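Local coordinates for protein geranyl diphosphate synthase small subunit (PDB 3QKC) that forms the small subunit of geranyl diphosphate synthase and probably works with a prenyltransferase partner to make the C10 isoprenoid precursor geranyl diphosphate, at residues Leu161-Leu166 / Glu170-Val175; Glu151-Gly156 / Gly181-Cys186; Gly217-Asn222 / Gly228-Leu233; Asn86-Asp91 / Asn106-Thr111; Ala71-Leu76 / Ile142-Val147. All blocks are in the same frame, centred on the assembly; numbering follows the deposited sequence.

Contact 1 of 5, residues Leu161-Leu166 / Glu170-Val175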
# COMPACT_ATOMS: atom_id res chain seq x y z
N LEU A 161 -13.07 15.13 8.02
CA LEU A 161 -14.49 14.85 7.92
C LEU A 161 -15.37 15.72 8.83
O LEU A 161 -16.38 16.26 8.38
CB LEU A 161 -14.75 13.35 8.16
CG LEU A 161 -14.31 12.44 7.01
CD1 LEU A 161 -14.54 10.98 7.36
CD2 LEU A 161 -15.01 12.82 5.72
N GLY A 162 -14.97 15.87 10.09
CA GLY A 162 -15.69 16.74 11.04
C GLY A 162 -15.36 18.22 10.90
O GLY A 162 -15.10 18.89 11.90
N LEU A 163 -15.40 18.73 9.66
CA LEU A 163 -14.92 20.07 9.36
C LEU A 163 -15.96 21.19 9.45
O LEU A 163 -17.17 20.94 9.40
CB LEU A 163 -14.24 20.10 7.99
CG LEU A 163 -13.13 21.15 7.78
CD1 LEU A 163 -12.02 21.03 8.83
CD2 LEU A 163 -12.57 21.07 6.36
N ASN A 164 -15.46 22.42 9.60
CA ASN A 164 -16.26 23.64 9.75
C ASN A 164 -15.63 24.79 8.95
O ASN A 164 -14.45 24.74 8.58
CB ASN A 164 -16.37 24.01 11.24
CG ASN A 164 -16.43 22.79 12.16
OD1 ASN A 164 -15.44 22.44 12.81
ND2 ASN A 164 -17.57 22.12 12.18
N GLN A 165 -16.43 25.83 8.68
CA GLN A 165 -16.02 26.96 7.82
C GLN A 165 -14.99 27.88 8.48
O GLN A 165 -15.36 28.83 9.17
CB GLN A 165 -17.24 27.82 7.43
CG GLN A 165 -18.54 27.05 7.21
CD GLN A 165 -19.72 27.69 7.91
OE1 GLN A 165 -19.90 28.91 7.87
NE2 GLN A 165 -20.53 26.87 8.57
N LEU A 166 -13.70 27.60 8.26
CA LEU A 166 -12.61 28.45 8.77
C LEU A 166 -12.69 28.72 10.30
O LEU A 166 -12.08 29.66 10.81
CB LEU A 166 -12.53 29.76 7.94
CG LEU A 166 -12.24 31.17 8.49
CD1 LEU A 166 -10.74 31.41 8.73
CD2 LEU A 166 -12.81 32.25 7.57
N GLU A 170 -7.06 25.02 14.89
CA GLU A 170 -6.13 23.98 15.36
C GLU A 170 -6.40 22.64 14.69
O GLU A 170 -5.47 21.89 14.40
CB GLU A 170 -6.19 23.81 16.88
CG GLU A 170 -5.51 24.92 17.68
CD GLU A 170 -6.46 26.02 18.13
OE1 GLU A 170 -7.68 25.96 17.82
OE2 GLU A 170 -5.99 26.95 18.83
N LEU A 171 -7.68 22.36 14.45
CA LEU A 171 -8.13 21.16 13.76
C LEU A 171 -7.72 21.24 12.29
O LEU A 171 -7.34 20.23 11.71
CB LEU A 171 -9.64 20.98 13.88
CG LEU A 171 -10.37 20.01 12.93
CD1 LEU A 171 -9.91 18.58 13.12
CD2 LEU A 171 -11.90 20.10 13.05
N ILE A 172 -7.82 22.43 11.70
CA ILE A 172 -7.40 22.66 10.31
C ILE A 172 -5.89 22.48 10.17
O ILE A 172 -5.44 21.72 9.30
CB ILE A 172 -7.85 24.04 9.78
CG1 ILE A 172 -9.37 24.07 9.59
CG2 ILE A 172 -7.15 24.37 8.46
CD1 ILE A 172 -9.95 25.46 9.42
N GLU A 173 -5.13 23.15 11.04
CA GLU A 173 -3.68 22.97 11.08
C GLU A 173 -3.31 21.50 11.24
O GLU A 173 -2.44 21.01 10.52
CB GLU A 173 -3.03 23.80 12.19
CG GLU A 173 -1.50 23.76 12.14
CD GLU A 173 -0.82 24.70 13.13
OE1 GLU A 173 -1.52 25.51 13.79
OE2 GLU A 173 0.42 24.63 13.23
N TYR A 174 -3.96 20.80 12.17
CA TYR A 174 -3.68 19.39 12.42
C TYR A 174 -3.85 18.55 11.15
O TYR A 174 -3.04 17.67 10.89
CB TYR A 174 -4.57 18.81 13.53
CG TYR A 174 -4.27 17.35 13.85
CD1 TYR A 174 -3.05 16.98 14.41
CD2 TYR A 174 -5.19 16.33 13.56
CE1 TYR A 174 -2.75 15.65 14.70
CE2 TYR A 174 -4.89 15.00 13.84
CZ TYR A 174 -3.67 14.67 14.41
OH TYR A 174 -3.36 13.35 14.71
N VAL A 175 -4.91 18.82 10.41
CA VAL A 175 -5.17 18.14 9.15
C VAL A 175 -4.05 18.41 8.14
O VAL A 175 -3.60 17.48 7.45
CB VAL A 175 -6.58 18.49 8.60
CG1 VAL A 175 -6.71 18.12 7.12
CG2 VAL A 175 -7.67 17.80 9.44

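Contact 2 of 5, residues Glu151-Gly156 / Gly181-Cys186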
# COMPACT_ATOMS: atom_id res chain seq x y z
N GLU A 151 -0.59 7.28 10.71
CA GLU A 151 0.30 8.30 11.23
C GLU A 151 0.24 9.51 10.34
O GLU A 151 0.71 10.58 10.72
CB GLU A 151 1.75 7.80 11.31
CG GLU A 151 1.98 6.61 12.26
CD GLU A 151 3.45 6.40 12.58
OE1 GLU A 151 3.88 5.23 12.71
OE2 GLU A 151 4.19 7.40 12.72
N GLY A 152 -0.35 9.35 9.16
CA GLY A 152 -0.28 10.36 8.13
C GLY A 152 -1.58 10.69 7.47
O GLY A 152 -2.54 11.10 8.13
N ILE A 153 -1.62 10.51 6.14
CA ILE A 153 -2.70 11.05 5.32
C ILE A 153 -4.11 10.62 5.74
O ILE A 153 -5.02 11.43 5.75
CB ILE A 153 -2.49 10.74 3.82
CG1 ILE A 153 -1.36 11.61 3.26
CG2 ILE A 153 -3.76 11.01 3.02
CD1 ILE A 153 -0.84 11.12 1.93
N VAL A 154 -4.27 9.34 6.08
CA VAL A 154 -5.57 8.77 6.41
C VAL A 154 -6.05 9.28 7.80
O VAL A 154 -7.25 9.48 8.01
CB VAL A 154 -5.57 7.20 6.24
CG1 VAL A 154 -6.71 6.55 6.95
CG2 VAL A 154 -5.62 6.81 4.71
N GLU A 155 -5.10 9.52 8.71
CA GLU A 155 -5.41 10.21 9.97
C GLU A 155 -5.98 11.60 9.65
O GLU A 155 -7.05 11.97 10.15
CB GLU A 155 -4.14 10.37 10.85
CG GLU A 155 -4.22 9.85 12.31
CD GLU A 155 -5.31 10.46 13.18
OE1 GLU A 155 -4.97 11.10 14.22
OE2 GLU A 155 -6.51 10.27 12.86
N GLY A 156 -5.27 12.35 8.81
CA GLY A 156 -5.71 13.67 8.35
C GLY A 156 -7.08 13.65 7.72
O GLY A 156 -7.96 14.43 8.10
N GLY A 181 1.85 17.87 5.59
CA GLY A 181 2.98 17.81 6.51
C GLY A 181 3.70 16.48 6.47
O GLY A 181 4.92 16.43 6.27
N THR A 182 2.96 15.40 6.65
CA THR A 182 3.57 14.07 6.72
C THR A 182 4.14 13.68 5.36
O THR A 182 5.20 13.04 5.29
CB THR A 182 2.59 13.00 7.27
OG1 THR A 182 2.05 13.46 8.51
CG2 THR A 182 3.31 11.68 7.52
N LEU A 183 3.48 14.09 4.28
CA LEU A 183 4.00 13.80 2.94
C LEU A 183 5.38 14.42 2.71
O LEU A 183 6.28 13.74 2.24
CB LEU A 183 3.01 14.20 1.85
CG LEU A 183 2.94 13.43 0.52
CD1 LEU A 183 3.12 11.94 0.66
CD2 LEU A 183 1.61 13.73 -0.13
N HIS A 184 5.57 15.68 3.09
CA HIS A 184 6.89 16.31 2.95
C HIS A 184 7.95 15.69 3.89
O HIS A 184 9.10 15.45 3.49
CB HIS A 184 6.78 17.82 3.16
CG HIS A 184 6.15 18.56 2.02
ND1 HIS A 184 4.82 18.44 1.69
CD2 HIS A 184 6.68 19.44 1.13
CE1 HIS A 184 4.56 19.21 0.65
NE2 HIS A 184 5.66 19.84 0.30
N ALA A 185 7.54 15.42 5.13
CA ALA A 185 8.41 14.79 6.12
C ALA A 185 8.98 13.47 5.57
O ALA A 185 10.19 13.25 5.60
CB ALA A 185 7.64 14.55 7.43
N CYS A 186 8.10 12.64 5.04
CA CYS A 186 8.46 11.37 4.41
C CYS A 186 9.38 11.56 3.21
O CYS A 186 10.40 10.86 3.07
CB CYS A 186 7.20 10.64 3.99
SG CYS A 186 7.50 9.22 2.93

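Contact 3 of 5, residues Gly217-Asn222 / Gly228-Leu233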
# COMPACT_ATOMS: atom_id res chain seq x y z
N GLY A 217 0.27 22.83 3.12
CA GLY A 217 -1.11 22.56 3.49
C GLY A 217 -1.92 23.80 3.82
O GLY A 217 -3.02 23.98 3.29
N LEU A 218 -1.39 24.64 4.71
CA LEU A 218 -2.09 25.83 5.18
C LEU A 218 -2.39 26.84 4.06
O LEU A 218 -3.49 27.43 4.02
CB LEU A 218 -1.31 26.52 6.29
CG LEU A 218 -1.32 25.88 7.68
CD1 LEU A 218 -0.33 26.57 8.61
CD2 LEU A 218 -2.72 25.87 8.29
N LEU A 219 -1.42 27.03 3.17
CA LEU A 219 -1.59 27.87 1.99
C LEU A 219 -2.74 27.37 1.13
O LEU A 219 -3.51 28.17 0.60
CB LEU A 219 -0.30 27.91 1.17
CG LEU A 219 0.67 29.08 1.36
CD1 LEU A 219 1.09 29.28 2.81
CD2 LEU A 219 1.89 28.86 0.47
N GLY A 220 -2.86 26.05 1.02
CA GLY A 220 -3.93 25.40 0.25
C GLY A 220 -5.33 25.54 0.85
O GLY A 220 -6.31 25.11 0.24
N LYS A 221 -5.40 26.12 2.05
CA LYS A 221 -6.65 26.55 2.66
C LYS A 221 -6.91 28.02 2.32
O LYS A 221 -8.04 28.41 2.02
CB LYS A 221 -6.61 26.36 4.18
CG LYS A 221 -7.48 25.21 4.71
CD LYS A 221 -7.01 23.83 4.24
CE LYS A 221 -8.03 22.77 4.62
NZ LYS A 221 -7.59 21.40 4.27
N ASN A 222 -5.84 28.81 2.39
CA ASN A 222 -5.82 30.23 2.01
C ASN A 222 -6.77 31.14 2.79
O ASN A 222 -7.11 32.24 2.34
CB ASN A 222 -6.02 30.39 0.49
CG ASN A 222 -5.20 31.53 -0.09
OD1 ASN A 222 -5.75 32.56 -0.47
ND2 ASN A 222 -3.89 31.34 -0.16
N GLY A 228 0.53 34.22 11.13
CA GLY A 228 1.45 34.11 12.27
C GLY A 228 2.02 32.72 12.47
O GLY A 228 3.21 32.55 12.76
N ARG A 229 1.16 31.71 12.31
CA ARG A 229 1.58 30.31 12.39
C ARG A 229 2.55 29.97 11.24
O ARG A 229 3.53 29.26 11.44
CB ARG A 229 0.37 29.38 12.37
CG ARG A 229 0.48 28.13 13.27
CD ARG A 229 1.90 27.74 13.62
NE ARG A 229 2.00 26.36 14.08
CZ ARG A 229 2.96 25.90 14.87
NH1 ARG A 229 3.92 26.71 15.32
NH2 ARG A 229 2.96 24.63 15.23
N ILE A 230 2.27 30.49 10.05
CA ILE A 230 3.12 30.24 8.89
C ILE A 230 4.55 30.76 9.08
O ILE A 230 5.51 30.02 8.83
CB ILE A 230 2.46 30.71 7.57
CG1 ILE A 230 1.47 29.64 7.10
CG2 ILE A 230 3.50 30.97 6.48
CD1 ILE A 230 0.21 30.18 6.43
N LYS A 231 4.70 32.00 9.56
CA LYS A 231 6.03 32.54 9.87
C LYS A 231 6.71 31.76 11.01
O LYS A 231 7.91 31.50 10.96
CB LYS A 231 5.97 34.04 10.21
CG LYS A 231 7.18 34.82 9.69
CD LYS A 231 7.58 36.00 10.58
CE LYS A 231 8.76 35.65 11.49
NZ LYS A 231 9.97 35.22 10.72
N GLU A 232 5.93 31.40 12.02
CA GLU A 232 6.36 30.50 13.09
C GLU A 232 6.99 29.21 12.52
O GLU A 232 8.14 28.87 12.83
CB GLU A 232 5.15 30.21 13.99
CG GLU A 232 5.44 29.64 15.37
CD GLU A 232 4.20 29.67 16.29
OE1 GLU A 232 3.36 30.59 16.15
OE2 GLU A 232 4.08 28.78 17.16
N LEU A 233 6.25 28.50 11.65
CA LEU A 233 6.72 27.23 11.07
C LEU A 233 7.89 27.38 10.09
O LEU A 233 8.80 26.56 10.08
CB LEU A 233 5.57 26.44 10.42
CG LEU A 233 4.58 25.75 11.37
CD1 LEU A 233 3.21 25.65 10.73
CD2 LEU A 233 5.05 24.38 11.84

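Contact 4 of 5, residues Asn86-Asp91 / Asn106-Thr111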
# COMPACT_ATOMS: atom_id res chain seq x y z
N ASN A 86 -11.42 12.89 -3.86
CA ASN A 86 -12.33 13.48 -4.83
C ASN A 86 -13.28 12.44 -5.36
O ASN A 86 -14.08 12.72 -6.23
CB ASN A 86 -11.54 14.13 -5.96
CG ASN A 86 -10.84 15.41 -5.52
OD1 ASN A 86 -11.44 16.48 -5.52
ND2 ASN A 86 -9.57 15.30 -5.16
N LEU A 87 -13.20 11.24 -4.80
CA LEU A 87 -14.06 10.14 -5.19
C LEU A 87 -15.54 10.37 -4.80
O LEU A 87 -15.87 10.51 -3.62
CB LEU A 87 -13.54 8.85 -4.57
CG LEU A 87 -14.32 7.57 -4.83
CD1 LEU A 87 -14.32 7.28 -6.30
CD2 LEU A 87 -13.64 6.43 -4.07
N PRO A 88 -16.45 10.41 -5.79
CA PRO A 88 -17.88 10.56 -5.48
C PRO A 88 -18.45 9.33 -4.77
O PRO A 88 -18.44 8.23 -5.33
CB PRO A 88 -18.54 10.71 -6.86
CG PRO A 88 -17.45 11.11 -7.77
CD PRO A 88 -16.21 10.41 -7.24
N LEU A 89 -18.93 9.52 -3.55
CA LEU A 89 -19.56 8.43 -2.80
C LEU A 89 -21.09 8.53 -2.89
O LEU A 89 -21.63 9.16 -3.81
CB LEU A 89 -19.10 8.47 -1.33
CG LEU A 89 -17.61 8.17 -1.07
CD1 LEU A 89 -17.28 8.43 0.38
CD2 LEU A 89 -17.23 6.75 -1.48
N THR A 90 -21.78 7.89 -1.94
CA THR A 90 -23.23 8.02 -1.78
C THR A 90 -23.60 9.50 -1.76
O THR A 90 -24.44 9.93 -2.55
CB THR A 90 -23.72 7.29 -0.50
OG1 THR A 90 -24.39 6.08 -0.88
CG2 THR A 90 -24.68 8.14 0.33
N ASP A 91 -22.96 10.26 -0.88
CA ASP A 91 -23.23 11.68 -0.72
C ASP A 91 -22.11 12.57 -1.30
O ASP A 91 -21.72 13.58 -0.70
CB ASP A 91 -23.49 12.00 0.75
CG ASP A 91 -22.35 11.57 1.66
OD1 ASP A 91 -21.46 10.81 1.22
OD2 ASP A 91 -22.35 12.01 2.83
N ASN A 106 -16.35 3.74 -9.47
CA ASN A 106 -15.84 2.40 -9.17
C ASN A 106 -14.40 2.21 -9.65
O ASN A 106 -13.60 1.56 -8.98
CB ASN A 106 -16.77 1.27 -9.69
CG ASN A 106 -17.15 1.43 -11.16
OD1 ASN A 106 -16.52 2.18 -11.90
ND2 ASN A 106 -18.17 0.70 -11.59
N ILE A 107 -14.10 2.78 -10.82
CA ILE A 107 -12.78 2.72 -11.44
C ILE A 107 -11.76 3.57 -10.70
O ILE A 107 -10.61 3.16 -10.53
CB ILE A 107 -12.86 3.17 -12.93
CG1 ILE A 107 -13.82 2.29 -13.73
CG2 ILE A 107 -11.48 3.26 -13.58
CD1 ILE A 107 -13.47 0.82 -13.72
N GLU A 108 -12.16 4.76 -10.29
CA GLU A 108 -11.29 5.59 -9.46
C GLU A 108 -10.96 4.91 -8.13
O GLU A 108 -9.84 5.05 -7.62
CB GLU A 108 -11.90 6.97 -9.22
CG GLU A 108 -11.90 7.85 -10.46
CD GLU A 108 -12.62 9.18 -10.24
OE1 GLU A 108 -13.33 9.31 -9.22
OE2 GLU A 108 -12.46 10.09 -11.08
N LEU A 109 -11.91 4.17 -7.58
CA LEU A 109 -11.70 3.48 -6.29
C LEU A 109 -10.60 2.42 -6.39
O LEU A 109 -9.66 2.40 -5.62
CB LEU A 109 -12.99 2.84 -5.77
CG LEU A 109 -12.92 1.89 -4.56
CD1 LEU A 109 -12.53 2.62 -3.27
CD2 LEU A 109 -14.26 1.20 -4.39
N LEU A 110 -10.71 1.55 -7.38
CA LEU A 110 -9.74 0.49 -7.53
C LEU A 110 -8.39 0.99 -8.05
O LEU A 110 -7.34 0.46 -7.65
CB LEU A 110 -10.32 -0.64 -8.39
CG LEU A 110 -10.66 -0.45 -9.86
CD1 LEU A 110 -9.41 -0.69 -10.70
CD2 LEU A 110 -11.75 -1.43 -10.24
N THR A 111 -8.40 2.01 -8.90
CA THR A 111 -7.14 2.57 -9.39
C THR A 111 -6.34 3.17 -8.24
O THR A 111 -5.11 3.06 -8.21
CB THR A 111 -7.32 3.66 -10.47
OG1 THR A 111 -8.11 3.16 -11.54
CG2 THR A 111 -5.97 4.06 -11.03

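Contact 5 of 5, residues Ala71-Leu76 / Ile142-Val147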
# COMPACT_ATOMS: atom_id res chain seq x y z
N ALA A 71 10.93 9.39 -4.75
CA ALA A 71 10.26 10.62 -5.13
C ALA A 71 8.99 10.33 -5.91
O ALA A 71 7.98 11.00 -5.71
CB ALA A 71 11.20 11.50 -5.96
N ALA A 72 9.05 9.31 -6.77
CA ALA A 72 7.93 8.86 -7.58
C ALA A 72 6.87 8.18 -6.72
O ALA A 72 5.66 8.36 -6.93
CB ALA A 72 8.43 7.90 -8.66
N ALA A 73 7.32 7.37 -5.76
CA ALA A 73 6.40 6.76 -4.80
C ALA A 73 5.66 7.83 -4.00
O ALA A 73 4.45 7.73 -3.76
CB ALA A 73 7.14 5.77 -3.89
N VAL A 74 6.38 8.90 -3.62
CA VAL A 74 5.76 9.99 -2.86
C VAL A 74 4.63 10.61 -3.69
O VAL A 74 3.52 10.83 -3.19
CB VAL A 74 6.80 11.05 -2.43
CG1 VAL A 74 6.11 12.32 -1.93
CG2 VAL A 74 7.74 10.47 -1.37
N HIS A 75 4.93 10.87 -4.97
CA HIS A 75 3.97 11.43 -5.89
C HIS A 75 2.75 10.53 -5.97
O HIS A 75 1.64 11.01 -5.89
CB HIS A 75 4.57 11.65 -7.28
CG HIS A 75 3.56 12.04 -8.32
ND1 HIS A 75 2.97 13.29 -8.37
CD2 HIS A 75 3.01 11.34 -9.34
CE1 HIS A 75 2.12 13.35 -9.37
NE2 HIS A 75 2.12 12.17 -9.98
N LEU A 76 2.97 9.23 -6.10
CA LEU A 76 1.88 8.24 -6.18
C LEU A 76 1.03 8.15 -4.91
O LEU A 76 -0.21 8.03 -5.00
CB LEU A 76 2.42 6.86 -6.58
CG LEU A 76 2.93 6.75 -8.05
CD1 LEU A 76 3.87 5.57 -8.21
CD2 LEU A 76 1.78 6.64 -9.07
N ILE A 142 9.44 1.84 5.02
CA ILE A 142 8.85 2.16 6.31
C ILE A 142 8.33 3.59 6.32
O ILE A 142 7.18 3.83 6.75
CB ILE A 142 9.84 1.92 7.46
CG1 ILE A 142 10.06 0.43 7.64
CG2 ILE A 142 9.29 2.52 8.74
CD1 ILE A 142 11.45 0.06 8.17
N GLU A 143 9.15 4.52 5.82
CA GLU A 143 8.76 5.93 5.74
C GLU A 143 7.51 6.17 4.90
O GLU A 143 6.63 6.93 5.29
CB GLU A 143 9.89 6.80 5.17
CG GLU A 143 10.97 7.16 6.17
CD GLU A 143 10.44 7.87 7.39
OE1 GLU A 143 9.72 8.87 7.27
OE2 GLU A 143 10.77 7.42 8.49
N LEU A 144 7.48 5.55 3.72
CA LEU A 144 6.35 5.70 2.80
C LEU A 144 5.08 5.03 3.33
O LEU A 144 4.00 5.54 3.10
CB LEU A 144 6.71 5.15 1.41
CG LEU A 144 7.77 5.96 0.67
CD1 LEU A 144 8.83 5.06 0.01
CD2 LEU A 144 7.13 6.90 -0.33
N THR A 145 5.20 3.89 4.00
CA THR A 145 4.03 3.24 4.60
C THR A 145 3.44 4.09 5.72
O THR A 145 2.23 4.09 5.96
CB THR A 145 4.34 1.83 5.15
OG1 THR A 145 5.36 1.92 6.16
CG2 THR A 145 4.79 0.87 4.04
N ARG A 146 4.32 4.84 6.38
CA ARG A 146 3.96 5.70 7.50
C ARG A 146 3.15 6.91 7.01
O ARG A 146 2.23 7.37 7.69
CB ARG A 146 5.23 6.16 8.22
CG ARG A 146 5.01 6.79 9.59
CD ARG A 146 6.32 7.22 10.29
NE ARG A 146 6.99 8.40 9.70
CZ ARG A 146 6.54 9.66 9.77
NH1 ARG A 146 5.39 9.93 10.38
NH2 ARG A 146 7.23 10.65 9.21
N VAL A 147 3.47 7.40 5.83
CA VAL A 147 2.81 8.59 5.29
C VAL A 147 1.38 8.31 4.82
O VAL A 147 0.49 9.15 4.94
CB VAL A 147 3.65 9.26 4.17
CG1 VAL A 147 3.58 8.48 2.87
CG2 VAL A 147 3.18 10.68 3.96

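Contact 1 of 5, residues Leu161-Leu166 / Glu170-Val175
Leu-171 and Ile-172, near the start of helix 169-195, press against Gly-162, Leu-163 and Leu-166 in the loop that leads from helix 153-160, so the contact closes a helix-loop-helix connection. Leu-163 is the apolar centre of the loop: its CD1 lies 4.1 Å from CG1 of Ile-172, and the two side chains cross at about a right angle. CG of Leu-163 is anti to the backbone N (chi1 -152°), and this swings the methyl toward the helix. Farther along, CD1 of Ile-172 ends 4.1 Å from CA of Leu-166, where the loop offers backbone instead of a side chain. No hydrogen bond joins the two segments; the leucines and the isoleucine meet by van der Waals packing, and in doing so cover part of one another from solvent. Ile-172 itself is buried because Lys-221 and Phe-226 pack on it as well, while Leu-171 also rests on His-159. The loop is bent by an inverse gamma turn centred on Gly-162, with a weak bond from Leu-163 N to Leu-161 O. That turn presents a carbonyl to the helix, and Leu-171 CD2 sits 3.6 Å from Gly-162 O.

Contact 2 of 5, residues Glu151-Gly156 / Gly181-Cys186
Gly-152 and Thr-182 bring their backbones close, with the CA of Gly-152 only 5.5 Å from the CA of Thr-182. Gly-152 is the N-cap of helix 153-160, and its carbonyl oxygen takes the first-turn bond from Gly-156 N at 3.1 Å. Its psi of -121° is a value that glycine tolerates readily, and having no CB it lets the threonine come up against its bare CA. Thr-182 meets that CA with both branches, CG2 and OG1 each lying 3.9 Å from Gly-152 CA. The torsion chi1 of -53° sets OG1 beside its own backbone N, where the buried hydroxyl is bonded to the carbonyls of Lys-177 and Lys-178 one turn back; the methyl, anti to the backbone N, packs on the glycine CA beside it. Alongside, CD1 of Ile-153 touches CD2 of Leu-183 at 4.1 Å as the two side chains cross obliquely, a choice of long aliphatic groups that fits a core position. Around this pair the helices crowd in: Val-147 of helix 134-148 packs on Thr-182 and Leu-183, while helix 68-85 supplies Ala-81 to Ile-153 and both Val-74 and His-78 to Leu-183, and Ala-49 of helix 48-59 also packs on Leu-183.

Contact 3 of 5, residues Gly217-Asn222 / Gly228-Leu233
Leu-218 extends from helix 199-219 toward Ile-230 of helix 227-241, and the two side chains slide past each other in opposite directions. At its base, CB of Leu-218 lies 4.0 Å from CD1 of Ile-230, so the tip of one residue reaches the root of the other. The next atom, CG, stands anti to the carbonyl carbon (chi1 -75°), which directs the branch toward helix 227-241. From there CD1 meets CG1 of Ile-230 at 3.9 Å and CD1 of Leu-233, one turn on, at 4.2 Å, while CD2 turns to the backbone of Glu-173. Ile-230 has a second neighbour, because its CD1 also touches CD1 of Leu-219 at 3.8 Å. The seam is wholly aliphatic, and the unbranched CB of Leu-218 lets the tip of Ile-230 come close while Leu-218 CD1 reaches on.

Polar groups work at the margins. Asn-222 is the first residue to leave helical backbone angles, with a positive phi (61°) that asparagine tolerates well; its ND2 donates in the amide plane to a lone pair of Leu-219 O at 3.3 Å. Leu-218 O is gripped by two backbone donors, Lys-221 N and Asn-222 N. On the other helix, the guanidinium of Arg-229 has Leu-233 CG over one face, and its NH1 forms a salt bridge to Glu-232 OE2 of 2.8 Å. The contact joins two successive helices beside helix 169-195, which lends Cys-176 to Leu-218 and Glu-173 both to Leu-233 and, as a salt bridge, to Arg-229 NE, with Tyr-211, Thr-214 and Val-215 of helix 199-219 also on Leu-233.

Contact 4 of 5, residues Asn86-Asp91 / Asn106-Thr111
Leu-87 pushes a forked side chain between Glu-108 and Leu-109, one methyl to each. With CG anti to the backbone N (chi1 179°) and chi2 at 62°, CD1 comes 3.8 Å from Glu-108 CB while CD2 lies 4.0 Å from both CB and CD1 of Leu-109. Leucine suits the spot because its two branches serve two neighbours on one helical turn. Glu-108 has CG beside its own N and an extended chain beyond (chi2 175°), so it runs past Leu-87 in the opposite direction and brings its carboxylate to the loop. There OE1 rests 3.7 Å from CD of Pro-88, the ring carbon bonded to the proline N, and equally near Leu-87 CD1; neither is a hydrogen bond. The polar end is held instead through OE2, bonded to ND1 of His-101, which also packs on Pro-88. Farther along, Thr-111 turns its hydroxyl back to the preceding turn: its OG1 donates to Ile-107 O at 2.7 Å from above the carbonyl plane, opposite the face used by Thr-111 N. Across the dimer Leu-109 packs on Leu-109 of the second subunit. The loop follows helix 68-85 at the place where catalytic trans-prenyltransferases carry their first aspartate-rich motif; here it begins Asn-Leu-Pro, without that motif's paired aspartates, consistent with a non-catalytic variant of this all-helical fold.

Contact 5 of 5, residues Ala71-Leu76 / Ile142-Val147
No flat group lies in the seam where Leu-144 meets Ala-73 and Val-74; the planar groups are turned away from it, toward other helices. The guanidinium of Arg-146 has Glu-143 OE1 at its edge and in its plane, a long salt bridge of 3.6 Å from NH2, and its NH1 makes a weak, long ion pair with Glu-151. Glu-143 is tied more firmly by its other oxygen, which forms a salt bridge with Arg-206. The imidazole of His-75, turned from the seam, is bonded through NE2 to the carbonyl of Thr-41.

Between the helices a single methyl does the work. CD2 of Leu-144 lies 3.7 Å from CB of Ala-73 and 3.8 Å from CG2 of Val-74, so it settles against two successive residues. Its CG, anti to the carbonyl carbon (chi1 -68°), directs the branch toward helix 68-85, where it crosses the valine side chain at about a right angle. Ala-73 is small enough for the backbones to lie near each other, the closest CA atoms, those of Val-74 and Leu-144, being 7.1 Å apart. Leu-120 and Met-123 of helix 105-126 also pack on Leu-144. On its far side helix 134-148 meets the second subunit, whose Glu-121 packs on Thr-145; Thr-145 OG1 donates to Ile-142 O at 2.7 Å, from the same face of the carbonyl plane as Arg-146 N. With no hydrogen bond across the seam, the buried join depends on a leucine methyl fitting alanine and valine, while charged groups pair elsewhere.

In the fold
All five contacts belong to one all-helical domain. Along the chain, contact 5 joins helix 68-85 to helix 134-148 near the centre, and contact 4 lies between them. Contact 2 follows, enclosing contact 1, and contact 3 comes last. Contacts 2 and 5, about 10 Å apart between centres, share a backbone hydrogen bond between Ile-153 and Val-147. Helix 169-195 carries contacts 1 and 2, which meet where the Tyr-174 hydroxyl is hydrogen-bonded to Glu-155; the Glu-173 salt bridge with Arg-229 links contact 1 to contact 3. Contact 4 touches none of the others, its centre about 30 Å from that of contact 3; like contacts 2 and 5 it reaches the second subunit. The others run from buried core to surface.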